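Long-range contacts in tyrocidine synthase 2 (Brevibacillus parabrevis, PDB 6TA8), which belongs to the non-ribosomal peptide synthetases, large modular enzymes, and contains a condensation domain: residues T283-A288 with D453-H458; V329-E334 with K347-R352. All coordinates share one frame; numbering follows the deposited sequence.

Contact 1: T283-A288 with D453-H458; sequences TALGLA and DSYRKH
His458 reaches Leu287 with its ring carbon CG anti to the carbonyl carbon (chi1 -72°), and Tyr455 reaches Ala284 and Leu285 with CG anti to the backbone N (chi1 -172°). The two rings meet different residues of helix 277-293. The imidazole lies against Leu287, whose CB sits over one ring face, 3.6 Å from the centroid of the His458 ring, in a CH-pi contact. Leu287 CD1 adds a second touch, 3.5 Å from His458 CD2. The phenol ring of Tyr455 turns an edge to the backbone, with CD1 3.4 Å from Ala284 O. Leu285 CD1 lies over one face of that ring. The two alanines allow close approach. Ala284 CB packs 3.8 Å from His458 CB, and Ala288 CB lies 3.7 Å from Tyr455 CA. The short helix axes come within 8.2 Å and run closer to antiparallel than parallel. No hydrogen bond crosses between 283-288 and 453-458. His458 ND1 instead donates to Ser454 O of its own helix at 2.7 Å, with an N-H...O angle of 155°, which helps to fix the rotation of the ring. Tyr455 OH bonds to Leu281 O, one turn before Leu285. Phe385 of strand 383-390 touches both Leu285 and Tyr455, so this helix pair packs on the six-stranded sheet of the condensation domain. His458 ND1 and Tyr455 OH each bond to a backbone carbonyl, so the interface between the segments is left to apolar and CH-pi packing.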
ATOM      1  N   THR A 283       0.775  18.838   4.603  1.00 58.64           N
ATOM      2  CA  THR A 283       1.196  20.189   4.959  1.00 59.28           C
ATOM      3  C   THR A 283       2.353  20.155   5.948  1.00 52.42           C
ATOM      4  O   THR A 283       3.371  20.830   5.754  1.00 51.91           O
ATOM      5  CB  THR A 283       0.016  20.972   5.535  1.00 59.05           C
ATOM      6  OG1 THR A 283      -1.052  21.003   4.580  1.00 58.19           O
ATOM      7  CG2 THR A 283       0.433  22.398   5.868  1.00 54.87           C
ATOM      8  N   ALA A 284       2.216  19.368   7.019  1.00 54.79           N
ATOM      9  CA  ALA A 284       3.308  19.206   7.970  1.00 55.58           C
ATOM     10  C   ALA A 284       4.512  18.512   7.350  1.00 49.69           C
ATOM     11  O   ALA A 284       5.633  18.693   7.836  1.00 61.26           O
ATOM     12  CB  ALA A 284       2.829  18.423   9.194  1.00 46.15           C
ATOM     13  N   LEU A 285       4.307  17.725   6.291  1.00 50.40           N
ATOM     14  CA  LEU A 285       5.432  17.075   5.626  1.00 49.87           C
ATOM     15  C   LEU A 285       6.252  18.076   4.822  1.00 53.38           C
ATOM     16  O   LEU A 285       7.487  18.017   4.823  1.00 53.17           O
ATOM     17  CB  LEU A 285       4.928  15.949   4.724  1.00 53.06           C
ATOM     18  CG  LEU A 285       5.993  15.196   3.924  1.00 43.76           C
ATOM     19  CD1 LEU A 285       7.015  14.565   4.858  1.00 51.17           C
ATOM     20  CD2 LEU A 285       5.351  14.144   3.034  1.00 38.27           C
ATOM     21  N   GLY A 286       5.583  18.999   4.127  1.00 56.02           N
ATOM     22  CA  GLY A 286       6.307  20.002   3.364  1.00 53.43           C
ATOM     23  C   GLY A 286       7.140  20.915   4.243  1.00 55.93           C
ATOM     24  O   GLY A 286       8.282  21.242   3.910  1.00 62.54           O
ATOM     25  N   LEU A 287       6.582  21.335   5.381  1.00 53.16           N
ATOM     26  CA  LEU A 287       7.340  22.165   6.309  1.00 55.03           C
ATOM     27  C   LEU A 287       8.479  21.387   6.952  1.00 54.29           C
ATOM     28  O   LEU A 287       9.515  21.973   7.288  1.00 54.54           O
ATOM     29  CB  LEU A 287       6.416  22.730   7.386  1.00 58.03           C
ATOM     30  CG  LEU A 287       5.115  23.358   6.890  1.00 58.39           C
ATOM     31  CD1 LEU A 287       4.229  23.711   8.067  1.00 63.43           C
ATOM     32  CD2 LEU A 287       5.398  24.584   6.039  1.00 52.78           C
ATOM     33  N   ALA A 288       8.307  20.077   7.135  1.00 59.37           N
ATOM     34  CA  ALA A 288       9.373  19.260   7.704  1.00 52.47           C
ATOM     35  C   ALA A 288      10.580  19.213   6.776  1.00 51.49           C
ATOM     36  O   ALA A 288      11.718  19.416   7.213  1.00 58.96           O
ATOM     37  CB  ALA A 288       8.857  17.851   7.993  1.00 50.48           C
ATOM     38  N   ASP A 453      11.629  14.357  13.787  1.00 53.57           N
ATOM     39  CA  ASP A 453      11.319  15.283  14.870  1.00 60.91           C
ATOM     40  C   ASP A 453      10.797  16.610  14.337  1.00 57.32           C
ATOM     41  O   ASP A 453       9.990  17.270  15.002  1.00 53.65           O
ATOM     42  CB  ASP A 453      12.553  15.503  15.746  1.00 59.97           C
ATOM     43  CG  ASP A 453      12.995  14.238  16.459  1.00 68.77           C
ATOM     44  OD1 ASP A 453      12.292  13.212  16.344  1.00 71.63           O
ATOM     45  OD2 ASP A 453      14.047  14.269  17.133  1.00 70.92           O
ATOM     46  N   SER A 454      11.243  17.017  13.145  1.00 54.98           N
ATOM     47  CA  SER A 454      10.686  18.210  12.517  1.00 52.82           C
ATOM     48  C   SER A 454       9.287  17.948  11.973  1.00 59.48           C
ATOM     49  O   SER A 454       8.472  18.874  11.887  1.00 54.43           O
ATOM     50  CB  SER A 454      11.609  18.699  11.401  1.00 52.00           C
ATOM     51  OG  SER A 454      12.888  19.039  11.908  1.00 57.30           O
ATOM     52  N   TYR A 455       8.996  16.701  11.599  1.00 56.81           N
ATOM     53  CA  TYR A 455       7.655  16.354  11.142  1.00 55.07           C
ATOM     54  C   TYR A 455       6.664  16.317  12.298  1.00 53.59           C
ATOM     55  O   TYR A 455       5.476  16.599  12.104  1.00 56.68           O
ATOM     56  CB  TYR A 455       7.687  15.008  10.416  1.00 55.63           C
ATOM     57  CG  TYR A 455       6.392  14.629   9.735  1.00 50.03           C
ATOM     58  CD1 TYR A 455       5.625  15.580   9.074  1.00 55.72           C
ATOM     59  CD2 TYR A 455       5.939  13.316   9.743  1.00 48.83           C
ATOM     60  CE1 TYR A 455       4.443  15.235   8.449  1.00 49.74           C
ATOM     61  CE2 TYR A 455       4.759  12.962   9.120  1.00 56.83           C
ATOM     62  CZ  TYR A 455       4.014  13.925   8.474  1.00 50.10           C
ATOM     63  OH  TYR A 455       2.838  13.579   7.851  1.00 53.63           O
ATOM     64  N   ARG A 456       7.130  15.981  13.502  1.00 51.01           N
ATOM     65  CA  ARG A 456       6.246  15.949  14.661  1.00 55.45           C
ATOM     66  C   ARG A 456       5.975  17.350  15.199  1.00 59.23           C
ATOM     67  O   ARG A 456       4.842  17.659  15.587  1.00 53.33           O
ATOM     68  CB  ARG A 456       6.844  15.062  15.753  1.00 48.68           C
ATOM     69  CG  ARG A 456       6.221  15.259  17.124  1.00 50.70           C
ATOM     70  CD  ARG A 456       6.488  14.071  18.027  1.00 53.53           C
ATOM     71  NE  ARG A 456       7.897  13.691  18.027  1.00 59.25           N
ATOM     72  CZ  ARG A 456       8.376  12.610  18.633  1.00 56.07           C
ATOM     73  NH1 ARG A 456       7.559  11.797  19.289  1.00 52.81           N
ATOM     74  NH2 ARG A 456       9.674  12.340  18.583  1.00 59.50           N
ATOM     75  N   LYS A 457       6.996  18.211  15.223  1.00 56.60           N
ATOM     76  CA  LYS A 457       6.820  19.569  15.723  1.00 55.05           C
ATOM     77  C   LYS A 457       5.884  20.400  14.856  1.00 57.69           C
ATOM     78  O   LYS A 457       5.449  21.469  15.296  1.00 59.64           O
ATOM     79  CB  LYS A 457       8.177  20.269  15.841  1.00 57.36           C
ATOM     80  CG  LYS A 457       8.746  20.783  14.529  1.00 59.39           C
ATOM     81  CD  LYS A 457       9.585  22.032  14.753  1.00 58.46           C
ATOM     82  CE  LYS A 457      10.386  22.399  13.513  1.00 63.29           C
ATOM     83  NZ  LYS A 457      11.515  21.456  13.277  1.00 55.50           N
ATOM     84  N   HIS A 458       5.567  19.941  13.647  1.00 58.50           N
ATOM     85  CA  HIS A 458       4.575  20.596  12.804  1.00 54.66           C
ATOM     86  C   HIS A 458       3.205  19.942  12.884  1.00 54.23           C
ATOM     87  O   HIS A 458       2.193  20.630  12.719  1.00 63.34           O
ATOM     88  CB  HIS A 458       5.045  20.616  11.346  1.00 48.47           C
ATOM     89  CG  HIS A 458       6.167  21.571  11.088  1.00 49.49           C
ATOM     90  ND1 HIS A 458       7.480  21.165  10.981  1.00 61.14           N
ATOM     91  CD2 HIS A 458       6.175  22.915  10.922  1.00 50.39           C
ATOM     92  CE1 HIS A 458       8.247  22.217  10.756  1.00 60.21           C
ATOM     93  NE2 HIS A 458       7.480  23.291  10.716  1.00 53.56           N
TER

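Contact 2: V329-E334 with K347-R352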
ATOM      1  N   VAL A 329       2.830  14.857  -6.450  1.00 48.71           N
ATOM      2  CA  VAL A 329       2.212  16.033  -5.850  1.00 45.03           C
ATOM      3  C   VAL A 329       3.315  17.039  -5.556  1.00 54.26           C
ATOM      4  O   VAL A 329       4.362  16.675  -5.004  1.00 45.98           O
ATOM      5  CB  VAL A 329       1.432  15.677  -4.570  1.00 50.62           C
ATOM      6  CG1 VAL A 329       0.931  16.936  -3.876  1.00 48.02           C
ATOM      7  CG2 VAL A 329       0.274  14.746  -4.897  1.00 47.03           C
ATOM      8  N   VAL A 330       3.088  18.295  -5.928  1.00 48.31           N
ATOM      9  CA  VAL A 330       4.081  19.354  -5.794  1.00 50.24           C
ATOM     10  C   VAL A 330       3.696  20.221  -4.604  1.00 58.31           C
ATOM     11  O   VAL A 330       2.715  20.970  -4.656  1.00 54.37           O
ATOM     12  CB  VAL A 330       4.191  20.185  -7.080  1.00 42.04           C
ATOM     13  CG1 VAL A 330       5.198  21.310  -6.902  1.00 39.99           C
ATOM     14  CG2 VAL A 330       4.578  19.291  -8.242  1.00 43.67           C
ATOM     15  N   LEU A 331       4.470  20.122  -3.526  1.00 50.80           N
ATOM     16  CA  LEU A 331       4.253  20.934  -2.339  1.00 51.47           C
ATOM     17  C   LEU A 331       5.010  22.250  -2.457  1.00 53.30           C
ATOM     18  O   LEU A 331       6.099  22.314  -3.033  1.00 49.25           O
ATOM     19  CB  LEU A 331       4.698  20.184  -1.083  1.00 61.58           C
ATOM     20  CG  LEU A 331       4.067  18.808  -0.865  1.00 53.00           C
ATOM     21  CD1 LEU A 331       4.649  18.141   0.372  1.00 54.48           C
ATOM     22  CD2 LEU A 331       2.556  18.928  -0.754  1.00 50.37           C
ATOM     23  N   ASP A 332       4.420  23.308  -1.902  1.00 61.12           N
ATOM     24  CA  ASP A 332       4.976  24.653  -1.979  1.00 64.92           C
ATOM     25  C   ASP A 332       5.235  25.165  -0.570  1.00 64.70           C
ATOM     26  O   ASP A 332       4.303  25.284   0.233  1.00 65.91           O
ATOM     27  CB  ASP A 332       4.033  25.596  -2.728  1.00 71.06           C
ATOM     28  CG  ASP A 332       4.752  26.800  -3.311  1.00 75.94           C
ATOM     29  OD1 ASP A 332       5.999  26.841  -3.251  1.00 74.89           O
ATOM     30  OD2 ASP A 332       4.068  27.706  -3.831  1.00 81.96           O
ATOM     31  N   MET A 333       6.500  25.465  -0.273  1.00 63.27           N
ATOM     32  CA  MET A 333       6.903  26.027   1.010  1.00 70.61           C
ATOM     33  C   MET A 333       7.312  27.491   0.879  1.00 72.91           C
ATOM     34  O   MET A 333       8.146  27.978   1.644  1.00 76.37           O
ATOM     35  CB  MET A 333       8.042  25.210   1.617  1.00 72.25           C
ATOM     36  CG  MET A 333       7.621  23.854   2.159  1.00 66.76           C
ATOM     37  SD  MET A 333       7.332  22.631   0.865  1.00 67.45           S
ATOM     38  CE  MET A 333       9.010  22.172   0.443  1.00 60.80           C
ATOM     39  N   GLU A 334       6.717  28.201  -0.086  1.00 80.54           N
ATOM     40  CA  GLU A 334       7.135  29.569  -0.385  1.00 80.68           C
ATOM     41  C   GLU A 334       7.027  30.473   0.837  1.00 83.78           C
ATOM     42  O   GLU A 334       7.913  31.300   1.086  1.00 91.23           O
ATOM     43  CB  GLU A 334       6.302  30.125  -1.539  1.00 92.24           C
ATOM     44  CG  GLU A 334       6.598  31.574  -1.891  1.00 95.35           C
ATOM     45  CD  GLU A 334       5.687  32.104  -2.981  1.00104.58           C
ATOM     46  OE1 GLU A 334       4.764  31.370  -3.394  1.00106.06           O
ATOM     47  OE2 GLU A 334       5.893  33.254  -3.425  1.00107.82           O
ATOM     48  N   LYS A 347      -4.502  22.268   0.860  1.00 62.81           N
ATOM     49  CA  LYS A 347      -5.850  21.724   0.726  1.00 61.62           C
ATOM     50  C   LYS A 347      -6.410  21.984  -0.667  1.00 66.27           C
ATOM     51  O   LYS A 347      -6.961  21.081  -1.307  1.00 64.42           O
ATOM     52  CB  LYS A 347      -6.760  22.317   1.804  1.00 60.31           C
ATOM     53  CG  LYS A 347      -8.204  22.542   1.375  1.00 65.60           C
ATOM     54  CD  LYS A 347      -9.004  21.248   1.345  1.00 72.19           C
ATOM     55  CE  LYS A 347     -10.483  21.531   1.128  1.00 76.30           C
ATOM     56  NZ  LYS A 347     -10.711  22.474  -0.004  1.00 68.64           N
ATOM     57  N   GLU A 348      -6.271  23.216  -1.160  1.00 63.81           N
ATOM     58  CA  GLU A 348      -6.717  23.529  -2.510  1.00 66.96           C
ATOM     59  C   GLU A 348      -5.762  23.006  -3.573  1.00 64.61           C
ATOM     60  O   GLU A 348      -6.151  22.906  -4.741  1.00 63.63           O
ATOM     61  CB  GLU A 348      -6.897  25.041  -2.671  1.00 61.21           C
ATOM     62  CG  GLU A 348      -7.875  25.658  -1.681  1.00 65.53           C
ATOM     63  CD  GLU A 348      -9.256  25.030  -1.745  1.00 68.88           C
ATOM     64  OE1 GLU A 348      -9.697  24.664  -2.856  1.00 63.91           O
ATOM     65  OE2 GLU A 348      -9.903  24.902  -0.683  1.00 68.44           O
ATOM     66  N   ASN A 349      -4.525  22.670  -3.197  1.00 62.44           N
ATOM     67  CA  ASN A 349      -3.597  22.076  -4.152  1.00 60.14           C
ATOM     68  C   ASN A 349      -4.056  20.684  -4.570  1.00 56.08           C
ATOM     69  O   ASN A 349      -3.986  20.330  -5.752  1.00 56.66           O
ATOM     70  CB  ASN A 349      -2.192  22.027  -3.549  1.00 59.74           C
ATOM     71  CG  ASN A 349      -1.211  21.249  -4.404  1.00 56.30           C
ATOM     72  OD1 ASN A 349      -1.273  21.284  -5.632  1.00 70.04           O
ATOM     73  ND2 ASN A 349      -0.295  20.541  -3.754  1.00 55.51           N
ATOM     74  N   LEU A 350      -4.539  19.886  -3.615  1.00 58.06           N
ATOM     75  CA  LEU A 350      -4.972  18.529  -3.923  1.00 52.41           C
ATOM     76  C   LEU A 350      -6.359  18.495  -4.554  1.00 52.02           C
ATOM     77  O   LEU A 350      -6.664  17.569  -5.313  1.00 52.51           O
ATOM     78  CB  LEU A 350      -4.940  17.670  -2.659  1.00 47.82           C
ATOM     79  CG  LEU A 350      -3.550  17.462  -2.052  1.00 58.73           C
ATOM     80  CD1 LEU A 350      -3.649  16.967  -0.620  1.00 60.05           C
ATOM     81  CD2 LEU A 350      -2.725  16.502  -2.896  1.00 49.41           C
ATOM     82  N   ARG A 351      -7.209  19.482  -4.255  1.00 55.89           N
ATOM     83  CA  ARG A 351      -8.506  19.557  -4.919  1.00 55.09           C
ATOM     84  C   ARG A 351      -8.355  19.828  -6.410  1.00 53.57           C
ATOM     85  O   ARG A 351      -9.199  19.402  -7.206  1.00 60.14           O
ATOM     86  CB  ARG A 351      -9.372  20.634  -4.268  1.00 58.75           C
ATOM     87  CG  ARG A 351      -9.676  20.393  -2.798  1.00 62.27           C
ATOM     88  CD  ARG A 351     -10.608  19.211  -2.605  1.00 64.89           C
ATOM     89  NE  ARG A 351     -10.976  19.035  -1.203  1.00 69.26           N
ATOM     90  CZ  ARG A 351     -10.476  18.092  -0.412  1.00 74.23           C
ATOM     91  NH1 ARG A 351      -9.586  17.230  -0.883  1.00 73.99           N
ATOM     92  NH2 ARG A 351     -10.869  18.010   0.852  1.00 78.35           N
ATOM     93  N   ARG A 352      -7.291  20.531  -6.804  1.00 46.74           N
ATOM     94  CA  ARG A 352      -7.009  20.748  -8.218  1.00 42.49           C
ATOM     95  C   ARG A 352      -6.685  19.448  -8.946  1.00 49.83           C
ATOM     96  O   ARG A 352      -6.829  19.386 -10.171  1.00 56.37           O
ATOM     97  CB  ARG A 352      -5.852  21.740  -8.367  1.00 53.40           C
ATOM     98  CG  ARG A 352      -5.682  22.314  -9.764  1.00 57.65           C
ATOM     99  CD  ARG A 352      -4.390  23.112  -9.888  1.00 63.96           C
ATOM    100  NE  ARG A 352      -4.412  24.336  -9.093  1.00 72.92           N
ATOM    101  CZ  ARG A 352      -3.615  24.571  -8.056  1.00 70.57           C
ATOM    102  NH1 ARG A 352      -2.721  23.667  -7.678  1.00 67.80           N
ATOM    103  NH2 ARG A 352      -3.710  25.717  -7.394  1.00 64.10           N
TER
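Asn349, Val329 and Leu350 carry most of this contact between strand 325-332 and helix 339-351. Asn349 points its CB at the strand. Its CG is anti to the backbone N (chi1 172°), which extends the amide to the strand backbone. Asn349 ND2 comes to 3.2 Å from Val330 O. The same nitrogen lies 3.8 Å from Val329 CG1, so the amide end meets both a carbonyl and a methyl group. Val329 points its side chain at the helix and brings that methyl against both Asn349 and Leu350. Val329 CG1 is also 3.8 Å from Leu350 CD2. Leu350 CD2 also lies 4.0 Å from Val329 CG2, so one leucine methyl touches both valine branches. The two side chains cross at about a right angle. Leu331 is a lesser neighbour, with CD2 4.4 Å from Asn349 ND2. The short axes are 9.6 Å apart and run nearly antiparallel, at 159°. The strand is an outermost one of the six-stranded sheet, and the helix packs against it after a short connection. Val329 also touches Leu302 of the neighbouring strand, while Leu350 touches Leu282 of helix 277-293. Asp332 O accepts a hydrogen bond from Gln342 NE2, a second link between this strand and the helix. Between the two segments, van der Waals packing therefore does much of the holding, with the asparagine amide set close to a strand carbonyl.

Following the chain from the N terminus, the first segment reached is 283-288, on helix 277-293. The chain continues through strand 297-304 to strand 325-332, then turns into helix 339-351. Contact 2 closes the short loop between strand 325-332 and helix 339-351, with 12 residues between its segments. The chain then goes on through strands 383-390, 421-428 and 431-439 to helix 445-466, where contact 1 closes a loop of 164 residues. Contact 2 is nested inside that larger loop. The contact centres are about 15 Å apart, and Met333 CG packs 3.2 Å from Gly286 O. Together they tie three helices and the edge strand into one part of the condensation domain.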